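Local coordinates for glycosyl hydrolase family 2, TIM barrel domain protein (Parabacteroides merdae ATCC 43184, PDB 6DXU) that probably hydrolyses beta-glucuronides as a family 2 glycoside hydrolase, a beta-glucuronidase of the human gut microbiome, at residues 604-608 with 609-613; 483-486 with 487-491. All coordinates share one frame; numbering follows the deposited sequence.

Contact 1: 604-608 with 609-613. With BCN (bicine), chain L.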
# COMPACT_ATOMS: atom_id res chain seq x y z
N ASN D 604 -15.68 7.22 42.24
CA ASN D 604 -16.02 6.20 43.21
C ASN D 604 -15.28 6.46 44.52
O ASN D 604 -14.26 7.16 44.53
CB ASN D 604 -15.68 4.81 42.67
CG ASN D 604 -16.82 4.20 41.88
OD1 ASN D 604 -17.77 4.90 41.53
ND2 ASN D 604 -16.73 2.89 41.59
N PRO D 605 -15.78 5.92 45.64
CA PRO D 605 -15.11 6.14 46.94
C PRO D 605 -13.63 5.81 46.93
O PRO D 605 -12.83 6.56 47.51
CB PRO D 605 -15.88 5.21 47.89
CG PRO D 605 -17.26 5.16 47.30
CD PRO D 605 -17.05 5.19 45.79
N VAL D 606 -13.24 4.71 46.30
CA VAL D 606 -11.88 4.55 45.78
C VAL D 606 -11.91 4.96 44.30
O VAL D 606 -12.54 4.26 43.50
CB VAL D 606 -11.36 3.12 45.95
CG1 VAL D 606 -10.01 2.98 45.26
CG2 VAL D 606 -11.26 2.75 47.46
N PRO D 607 -11.29 6.07 43.93
CA PRO D 607 -11.37 6.52 42.53
C PRO D 607 -10.90 5.44 41.57
O PRO D 607 -9.91 4.74 41.82
CB PRO D 607 -10.43 7.74 42.50
CG PRO D 607 -10.50 8.30 43.91
CD PRO D 607 -10.62 7.06 44.81
N TYR D 608 -11.64 5.29 40.46
CA TYR D 608 -11.26 4.40 39.35
C TYR D 608 -11.23 2.93 39.74
O TYR D 608 -10.48 2.13 39.16
CB TYR D 608 -9.92 4.81 38.74
CG TYR D 608 -9.94 6.17 38.09
CD1 TYR D 608 -10.60 6.38 36.89
CD2 TYR D 608 -9.28 7.24 38.69
CE1 TYR D 608 -10.60 7.63 36.28
CE2 TYR D 608 -9.28 8.50 38.09
CZ TYR D 608 -9.94 8.68 36.89
OH TYR D 608 -9.92 9.92 36.31
N VAL D 609 -12.06 2.53 40.71
CA VAL D 609 -12.17 1.13 41.09
C VAL D 609 -13.65 0.77 41.15
O VAL D 609 -14.45 1.49 41.76
CB VAL D 609 -11.47 0.83 42.43
CG1 VAL D 609 -11.79 -0.60 42.91
CG2 VAL D 609 -9.95 0.99 42.27
N ASN D 610 -14.01 -0.31 40.47
CA ASN D 610 -15.33 -0.91 40.62
C ASN D 610 -15.30 -1.69 41.92
O ASN D 610 -14.56 -2.67 42.05
CB ASN D 610 -15.63 -1.81 39.42
CG ASN D 610 -17.03 -2.42 39.47
OD1 ASN D 610 -17.49 -2.88 40.52
ND2 ASN D 610 -17.71 -2.43 38.32
N GLN D 611 -16.08 -1.25 42.91
CA GLN D 611 -15.96 -1.79 44.26
C GLN D 611 -17.05 -2.80 44.60
O GLN D 611 -17.43 -2.95 45.77
CB GLN D 611 -15.95 -0.65 45.28
CG GLN D 611 -14.75 0.29 45.10
CD GLN D 611 -14.77 1.48 46.04
OE1 GLN D 611 -15.14 2.60 45.66
NE2 GLN D 611 -14.35 1.25 47.28
N LYS D 612 -17.55 -3.53 43.60
CA LYS D 612 -18.55 -4.56 43.86
C LYS D 612 -17.96 -5.87 44.35
O LYS D 612 -18.71 -6.79 44.71
CB LYS D 612 -19.35 -4.82 42.59
CG LYS D 612 -20.23 -3.66 42.18
CD LYS D 612 -20.98 -3.99 40.88
CE LYS D 612 -21.91 -2.86 40.49
NZ LYS D 612 -21.20 -1.60 40.20
N GLY D 613 -16.63 -6.00 44.40
CA GLY D 613 -16.05 -7.27 44.79
C GLY D 613 -16.43 -7.66 46.21
O GLY D 613 -16.82 -6.82 47.02
N1 BCN L . -21.07 7.65 46.18
C1 BCN L . -21.88 8.85 46.24
C2 BCN L . -21.13 9.92 47.04
O21 BCN L . -20.11 9.59 47.70
O22 BCN L . -21.53 11.11 47.03
C3 BCN L . -21.69 6.63 47.01
C4 BCN L . -21.41 6.87 48.50
O4 BCN L . -20.03 6.99 48.71
C5 BCN L . -21.06 7.17 44.80
C6 BCN L . -19.81 7.63 44.07
O6 BCN L . -18.83 7.96 45.02
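Asn604 and Gln611 each send a side-chain amide across the loop to a backbone atom of the facing segment. Asn604 ND2 gives a hydrogen bond to Val609 O at 2.7 Å. The acceptor lies nearly in the Asn604 amide plane, while ND2 is tilted from the plane of the Val609 carbonyl. In return, Gln611 OE1 accepts from Val606 N at 2.9 Å, nearly straight, with an N-H...O angle of 172°. This donor stands above the carbonyl plane of the Gln611 amide. The Gln611 chain runs extended beyond CG (chi2 176°), which carries its amide across to Val606. Its NE2 is held by His520, so both ends of the amide are fixed. With an alanine here the reach to Val606 N and the link to His520 are both removed, and the Pro605-Val606 backbone would probably be less firmly placed.

A type II beta turn from Val606 to Val609 leads into the short strand 609-610, which pairs with strand 596-597. The turn's own bond, Val609 N to Val606 O, is weak at 3.3 Å. At the end of this strand, Asn610 OD1 accepts from Lys612 N, an Asx turn, and Asn610 ND2 bonds to Asp183.

The one apolar pair is Val606 CG1 with Val609 CG2, at 3.6 Å. Other carbons pack against polar atoms. Val606 CG2 lies 3.4 Å from Gln611 NE2. Pro605 CD packs against Gln611 OE1 at 3.2 Å and is also 3.4 Å from O6 of the bound bicine, whose pocket includes Asn604 and Pro605.

Contact 2: 483-486 with 487-491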
# COMPACT_ATOMS: atom_id res chain seq x y z
N SER D 483 -29.81 -8.58 31.78
CA SER D 483 -29.28 -7.73 32.84
C SER D 483 -30.26 -7.72 34.00
O SER D 483 -31.40 -7.28 33.85
CB SER D 483 -29.05 -6.31 32.31
OG SER D 483 -28.60 -5.45 33.35
N ILE D 484 -29.83 -8.24 35.15
CA ILE D 484 -30.65 -8.27 36.36
C ILE D 484 -29.79 -7.79 37.51
O ILE D 484 -28.98 -8.55 38.05
CB ILE D 484 -31.23 -9.66 36.66
CG1 ILE D 484 -32.07 -10.18 35.48
CG2 ILE D 484 -32.10 -9.60 37.92
CD1 ILE D 484 -32.47 -11.65 35.68
N TRP D 485 -29.95 -6.52 37.89
CA TRP D 485 -29.20 -5.94 39.00
C TRP D 485 -30.16 -5.48 40.10
O TRP D 485 -30.17 -4.30 40.45
CB TRP D 485 -28.36 -4.77 38.48
CG TRP D 485 -27.10 -5.17 37.77
CD1 TRP D 485 -26.94 -5.37 36.43
CD2 TRP D 485 -25.83 -5.40 38.37
NE1 TRP D 485 -25.63 -5.73 36.17
CE2 TRP D 485 -24.93 -5.75 37.34
CE3 TRP D 485 -25.36 -5.34 39.69
CZ2 TRP D 485 -23.59 -6.04 37.59
CZ3 TRP D 485 -24.02 -5.63 39.93
CH2 TRP D 485 -23.16 -5.97 38.89
N ALA D 486 -30.97 -6.40 40.61
CA ALA D 486 -32.01 -6.05 41.57
C ALA D 486 -31.41 -5.50 42.85
O ALA D 486 -30.54 -6.12 43.47
CB ALA D 486 -32.87 -7.28 41.89
N GLY D 487 -31.91 -4.33 43.28
CA GLY D 487 -31.39 -3.69 44.46
C GLY D 487 -30.13 -2.90 44.23
O GLY D 487 -29.56 -2.37 45.19
N TRP D 488 -29.64 -2.83 42.99
CA TRP D 488 -28.50 -1.95 42.77
C TRP D 488 -28.82 -0.93 41.70
O TRP D 488 -29.27 0.18 42.02
CB TRP D 488 -27.23 -2.72 42.44
CG TRP D 488 -26.04 -1.80 42.51
CD1 TRP D 488 -25.27 -1.36 41.46
CD2 TRP D 488 -25.54 -1.15 43.68
NE1 TRP D 488 -24.29 -0.50 41.92
CE2 TRP D 488 -24.44 -0.35 43.28
CE3 TRP D 488 -25.90 -1.18 45.03
CZ2 TRP D 488 -23.71 0.42 44.19
CZ3 TRP D 488 -25.16 -0.42 45.94
CH2 TRP D 488 -24.09 0.37 45.51
N TYR D 489 -28.64 -1.28 40.42
CA TYR D 489 -28.88 -0.30 39.37
C TYR D 489 -30.36 -0.02 39.17
O TYR D 489 -30.71 1.01 38.58
CB TYR D 489 -28.25 -0.74 38.04
CG TYR D 489 -26.74 -0.69 38.05
CD1 TYR D 489 -25.99 -1.82 37.78
CD2 TYR D 489 -26.06 0.49 38.36
CE1 TYR D 489 -24.61 -1.78 37.80
CE2 TYR D 489 -24.68 0.54 38.39
CZ TYR D 489 -23.96 -0.59 38.10
OH TYR D 489 -22.58 -0.56 38.11
N ARG D 490 -31.24 -0.90 39.65
CA ARG D 490 -32.67 -0.69 39.51
C ARG D 490 -33.42 -1.52 40.54
O ARG D 490 -33.01 -2.63 40.89
CB ARG D 490 -33.13 -1.05 38.09
CG ARG D 490 -34.58 -0.73 37.79
CD ARG D 490 -34.86 -0.82 36.29
NE ARG D 490 -34.04 0.13 35.53
CZ ARG D 490 -34.39 1.39 35.28
NH1 ARG D 490 -35.55 1.86 35.74
NH2 ARG D 490 -33.59 2.19 34.59
N GLY D 491 -34.52 -0.96 41.02
CA GLY D 491 -35.44 -1.68 41.88
C GLY D 491 -34.90 -2.06 43.25
O GLY D 491 -33.92 -1.52 43.76
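Tyr489 turns a ring edge onto one face of the Trp485 indole in a T-shaped (edge-to-face) pair. The tyrosine ring and the five-membered ring of Trp485 have centroids 5.0 Å apart, with planes at 69°. Tyr489 CD1 is the leading atom, 3.5 Å from Trp485 CG. CE1 follows over the indole, 3.9 Å from Trp485 CD2. Both residues set CG beside the backbone N (chi1 -78° in Trp485, -70° in Tyr489), and their side chains run alongside each other in the same direction. Trp488 adds its CD1 over the centre of a Tyr489 ring face. Its CB packs 4.2 Å from Trp485 CE3. This aromatic group is the tight part of the contact.

The backbone makes a type II beta turn from Trp485 to Trp488, in a loop of the TIM barrel domain after strand 479-481. Trp488 N donates to Trp485 O at 3.0 Å, from above the carbonyl plane. Gly487 sits in the turn with positive phi, where a CB would clash with Ala486 O. Gly487 N bonds to Arg490 O at 3.1 Å, and a single beta bridge joins Ala486 to Arg490.

The looser side is at Arg490 and Gly491, which are partly exposed. Arg490 puts its guanidinium group to use outside the two segments, in a salt bridge with Asp547. The Trp488 ring meets that of Trp563, a residue of the bicine pocket. Tyr489 OH probably hydrogen-bonds with Lys612 NZ and Arg601 NH2. Two cationic groups at this one hydroxyl would be expected to polarise it, and the contacts of the Tyr489 ring with Trp485 and Trp488 are likely to limit its movement.

Contact 2 precedes contact 1 in the chain, and their centres lie 18 Å apart. Lys612 of contact 1 joins them directly. Its NZ probably hydrogen-bonds to Tyr489 OH of contact 2 at 2.7 Å and also forms a salt bridge with Asp518. Its CE packs 3.5 Å from Trp485 CZ3 and 3.7 Å from Trp488 NE1, so the lysine chain lies against the aromatic group. The two contacts also converge on Trp563 of the bicine pocket, which touches both Asn604 and Trp488. Contact 1 supplies pocket residues itself; contact 2 stands further back, and the Trp488 side chain is about 7 Å from the bicine.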